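Local coordinates for protein phosphothreonine lyase ospF (Shigella flexneri, PDB 3I0U) that probably removes the phosphate from phosphothreonine by beta-elimination, acting as a type III secreted effector and virulence factor of the bacterium, at residues S143-S146 with A147-H151; V91-A94 with F95-S99. One frame throughout, in Å; residues are numbered along the deposited sequence.

Interaction 1 of 2, residues S143-S146 with A147-H151; sequences SQYS and ALLLH
S146 caps the amino end of helix 147-166 as its N-cap residue, and two hydrogen bonds across the first turn support that assignment. The side-chain bond runs from the backbone N of L149 to S146 OG, 3.2 Å long with an N-H...O angle of 161°. A chi1 of 73° sets OG between the backbone N and carbonyl carbon of its own residue, where it meets the L149 N-H. The same hydroxyl oxygen is also hydrogen-bonded to D139 OD2, in the loop that leads here from strand 132-137, so it is gripped from the helix and from the preceding loop. The main-chain bond, from L150 N to S146 O at 3.1 Å, is nearly straight at 177° and opens the alpha-helical pattern.

Apolar contacts are made by Y145, one residue before the cap. The side chain of L150 crosses that of Y145 at about a right angle and brings CG to 3.8 Å from Y145 CB, while L149 CD1 lies 3.7 Å from Y145 CD1. L150 also packs against helices 11-22 and 211-217, and Y145 meets the ring of F212, so this helix start is joined to both terminal helices. At the far end of the tyrosine, its OH is hydrogen-bonded to D80 OD2 on strand 80-84.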
loop_
_atom_site.group_PDB
_atom_site.type_symbol
_atom_site.label_atom_id
_atom_site.label_comp_id
_atom_site.label_asym_id
_atom_site.label_seq_id
_atom_site.Cartn_x
_atom_site.Cartn_y
_atom_site.Cartn_z
ATOM N N SER A 143 -17.525 -2.138 9.107
ATOM C CA SER A 143 -16.170 -2.292 8.621
ATOM C C SER A 143 -16.052 -2.495 7.084
ATOM O O SER A 143 -15.184 -3.235 6.611
ATOM C CB SER A 143 -15.484 -3.419 9.403
ATOM O OG SER A 143 -15.427 -3.085 10.801
ATOM N N GLN A 144 -16.918 -1.827 6.312
ATOM C CA GLN A 144 -17.006 -2.048 4.865
ATOM C C GLN A 144 -16.214 -1.045 4.041
ATOM O O GLN A 144 -15.732 -0.022 4.539
ATOM C CB GLN A 144 -18.460 -2.083 4.401
ATOM C CG GLN A 144 -19.258 -3.233 4.935
ATOM C CD GLN A 144 -20.374 -3.599 3.987
ATOM O OE1 GLN A 144 -21.533 -3.122 4.113
ATOM N NE2 GLN A 144 -20.034 -4.422 2.991
ATOM N N TYR A 145 -16.091 -1.356 2.761
ATOM C CA TYR A 145 -15.394 -0.503 1.835
ATOM C C TYR A 145 -16.337 0.150 0.864
ATOM O O TYR A 145 -17.194 -0.516 0.305
ATOM C CB TYR A 145 -14.416 -1.344 1.067
ATOM C CG TYR A 145 -13.353 -1.946 1.932
ATOM C CD1 TYR A 145 -12.471 -1.133 2.637
ATOM C CD2 TYR A 145 -13.199 -3.333 2.025
ATOM C CE1 TYR A 145 -11.468 -1.674 3.413
ATOM C CE2 TYR A 145 -12.183 -3.891 2.795
ATOM C CZ TYR A 145 -11.324 -3.046 3.479
ATOM O OH TYR A 145 -10.310 -3.547 4.255
ATOM N N SER A 146 -16.163 1.452 0.649
ATOM C CA SER A 146 -16.932 2.143 -0.361
ATOM C C SER A 146 -16.320 1.859 -1.696
ATOM O O SER A 146 -15.143 1.567 -1.785
ATOM C CB SER A 146 -16.943 3.637 -0.107
ATOM O OG SER A 146 -15.702 4.184 -0.423
ATOM N N ALA A 147 -17.124 1.977 -2.742
ATOM C CA ALA A 147 -16.653 1.780 -4.105
ATOM C C ALA A 147 -15.519 2.736 -4.568
ATOM O O ALA A 147 -14.690 2.350 -5.386
ATOM C CB ALA A 147 -17.806 1.833 -5.042
ATOM N N LEU A 148 -15.500 3.958 -4.030
ATOM C CA LEU A 148 -14.564 4.985 -4.447
ATOM C C LEU A 148 -13.260 4.633 -3.857
ATOM O O LEU A 148 -12.227 4.716 -4.553
ATOM C CB LEU A 148 -14.917 6.355 -3.885
ATOM C CG LEU A 148 -14.672 7.656 -4.665
ATOM C CD1 LEU A 148 -14.525 8.771 -3.678
ATOM C CD2 LEU A 148 -13.502 7.671 -5.627
ATOM N N LEU A 149 -13.300 4.238 -2.574
ATOM C CA LEU A 149 -12.093 3.825 -1.873
ATOM C C LEU A 149 -11.448 2.715 -2.683
ATOM O O LEU A 149 -10.308 2.842 -3.099
ATOM C CB LEU A 149 -12.417 3.345 -0.461
ATOM C CG LEU A 149 -11.409 3.519 0.707
ATOM C CD1 LEU A 149 -11.394 2.271 1.558
ATOM C CD2 LEU A 149 -9.980 3.847 0.277
ATOM N N LEU A 150 -12.221 1.663 -2.946
ATOM C CA LEU A 150 -11.749 0.520 -3.721
ATOM C C LEU A 150 -11.241 0.859 -5.105
ATOM O O LEU A 150 -10.272 0.263 -5.563
ATOM C CB LEU A 150 -12.826 -0.544 -3.842
ATOM C CG LEU A 150 -13.271 -1.196 -2.541
ATOM C CD1 LEU A 150 -14.484 -2.050 -2.807
ATOM C CD2 LEU A 150 -12.134 -2.012 -1.926
ATOM N N HIS A 151 -11.885 1.817 -5.754
ATOM C CA HIS A 151 -11.410 2.321 -7.011
ATOM C C HIS A 151 -10.066 3.002 -6.788
ATOM O O HIS A 151 -9.079 2.631 -7.434
ATOM C CB HIS A 151 -12.413 3.271 -7.644
ATOM C CG HIS A 151 -12.014 3.724 -9.006
ATOM N ND1 HIS A 151 -11.772 2.847 -10.043
ATOM C CD2 HIS A 151 -11.792 4.963 -9.501
ATOM C CE1 HIS A 151 -11.429 3.530 -11.120
ATOM N NE2 HIS A 151 -11.438 4.815 -10.820
#

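Interaction 2 of 2, residues V91-A94 with F95-S99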
loop_
_atom_site.group_PDB
_atom_site.type_symbol
_atom_site.label_atom_id
_atom_site.label_comp_id
_atom_site.label_asym_id
_atom_site.label_seq_id
_atom_site.Cartn_x
_atom_site.Cartn_y
_atom_site.Cartn_z
ATOM N N VAL A 91 16.082 -0.873 -2.778
ATOM C CA VAL A 91 15.103 -0.382 -1.832
ATOM C C VAL A 91 15.052 1.150 -1.563
ATOM O O VAL A 91 13.981 1.748 -1.723
ATOM C CB VAL A 91 15.067 -1.260 -0.561
ATOM C CG1 VAL A 91 14.149 -0.690 0.447
ATOM C CG2 VAL A 91 14.588 -2.648 -0.916
ATOM N N PRO A 92 16.172 1.779 -1.149
ATOM C CA PRO A 92 16.107 3.235 -1.003
ATOM C C PRO A 92 15.711 3.979 -2.263
ATOM O O PRO A 92 14.909 4.929 -2.185
ATOM C CB PRO A 92 17.546 3.595 -0.595
ATOM C CG PRO A 92 18.010 2.391 0.102
ATOM C CD PRO A 92 17.501 1.281 -0.735
ATOM N N LEU A 93 16.246 3.531 -3.402
ATOM C CA LEU A 93 15.881 4.101 -4.694
ATOM C C LEU A 93 14.392 4.021 -4.931
ATOM O O LEU A 93 13.789 5.022 -5.262
ATOM C CB LEU A 93 16.605 3.402 -5.834
ATOM C CG LEU A 93 16.602 4.143 -7.146
ATOM C CD1 LEU A 93 17.442 5.449 -7.012
ATOM C CD2 LEU A 93 17.226 3.152 -8.083
ATOM N N ALA A 94 13.822 2.837 -4.716
ATOM C CA ALA A 94 12.419 2.597 -4.904
ATOM C C ALA A 94 11.565 3.433 -3.978
ATOM O O ALA A 94 10.491 3.797 -4.328
ATOM C CB ALA A 94 12.117 1.131 -4.700
ATOM N N PHE A 95 12.050 3.711 -2.778
ATOM C CA PHE A 95 11.351 4.599 -1.896
ATOM C C PHE A 95 11.330 5.994 -2.492
ATOM O O PHE A 95 10.321 6.654 -2.458
ATOM C CB PHE A 95 11.967 4.607 -0.489
ATOM C CG PHE A 95 11.427 5.705 0.380
ATOM C CD1 PHE A 95 10.189 5.563 0.987
ATOM C CD2 PHE A 95 12.131 6.909 0.548
ATOM C CE1 PHE A 95 9.665 6.588 1.767
ATOM C CE2 PHE A 95 11.633 7.950 1.297
ATOM C CZ PHE A 95 10.426 7.812 1.922
ATOM N N GLN A 96 12.449 6.451 -3.028
ATOM C CA GLN A 96 12.499 7.806 -3.577
ATOM C C GLN A 96 11.555 7.943 -4.748
ATOM O O GLN A 96 10.845 8.946 -4.868
ATOM C CB GLN A 96 13.930 8.197 -3.973
ATOM C CG GLN A 96 14.024 9.425 -4.891
ATOM C CD GLN A 96 15.424 10.041 -4.898
ATOM O OE1 GLN A 96 16.400 9.447 -5.424
ATOM N NE2 GLN A 96 15.548 11.244 -4.280
ATOM N N ILE A 97 11.516 6.905 -5.563
ATOM C CA ILE A 97 10.593 6.843 -6.659
ATOM C C ILE A 97 9.117 6.827 -6.208
ATOM O O ILE A 97 8.269 7.494 -6.816
ATOM C CB ILE A 97 10.953 5.647 -7.559
ATOM C CG1 ILE A 97 12.221 5.992 -8.359
ATOM C CG2 ILE A 97 9.728 5.165 -8.450
ATOM C CD1 ILE A 97 12.856 4.811 -8.899
ATOM N N LEU A 98 8.835 6.118 -5.132
ATOM C CA LEU A 98 7.479 5.980 -4.623
ATOM C C LEU A 98 7.025 7.022 -3.578
ATOM O O LEU A 98 5.829 7.103 -3.278
ATOM C CB LEU A 98 7.231 4.563 -4.096
ATOM C CG LEU A 98 7.337 3.455 -5.163
ATOM C CD1 LEU A 98 6.985 2.109 -4.609
ATOM C CD2 LEU A 98 6.481 3.751 -6.386
ATOM N N SER A 99 7.940 7.857 -3.081
ATOM C CA SER A 99 7.587 8.687 -1.926
ATOM C C SER A 99 6.508 9.702 -2.285
ATOM O O SER A 99 5.629 9.967 -1.475
ATOM C CB SER A 99 8.802 9.366 -1.262
ATOM O OG SER A 99 9.654 9.964 -2.241
#
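Successive turns of one alpha-helix, 91-102, meet here in a local i to i+4 contact at the amino-terminal end of the helix, which packs against helix 39-44, strand 111-115 and helix 147-166. The evidence is a run of four consecutive backbone hydrogen bonds: F95 N to V91 O (2.9 Å), Q96 N to P92 O, I97 N to L93 O and L98 N to A94 O (each 3.0 Å). The last is the most bent, with an N-H...O angle of 144°.

Between side chains the contact is slight. L93 and I97, one turn apart, approach at a slant, and L93 CG comes to 4.2 Å from I97 CD1. Other side chains reach beyond the helix: F95 meets W112 and I114 of the sheet and I42 of helix 39-44, while L98 and I97 lean on L164 of helix 147-166. With chi1 at 169°, the F95 ring is placed so that S99 CB sits 3.9 Å off one of its faces, displaced from the ring centre. The hydroxyl of S99 turns back along the helix and donates from OG to Q96 O over 3.1 Å, approaching from above the carbonyl plane.

Along the chain interaction 2 comes first, on helix 91-102, and interaction 1 follows at the start of helix 147-166; strands 111-115 and 132-137, neighbours in the seven-stranded antiparallel sheet, lie between them in sequence. The two contacts sit on opposite sides of the chain's centre, with their own centres 27 Å apart and nearest atoms about 16 Å apart, so they do not touch. Their connection is helix 147-166: interaction 1 forms its first turn, whereas L160 and L164 farther along it pack against residues of interaction 2. One long helix thus spans from the terminal helices at one contact to helix 91-102 at the other.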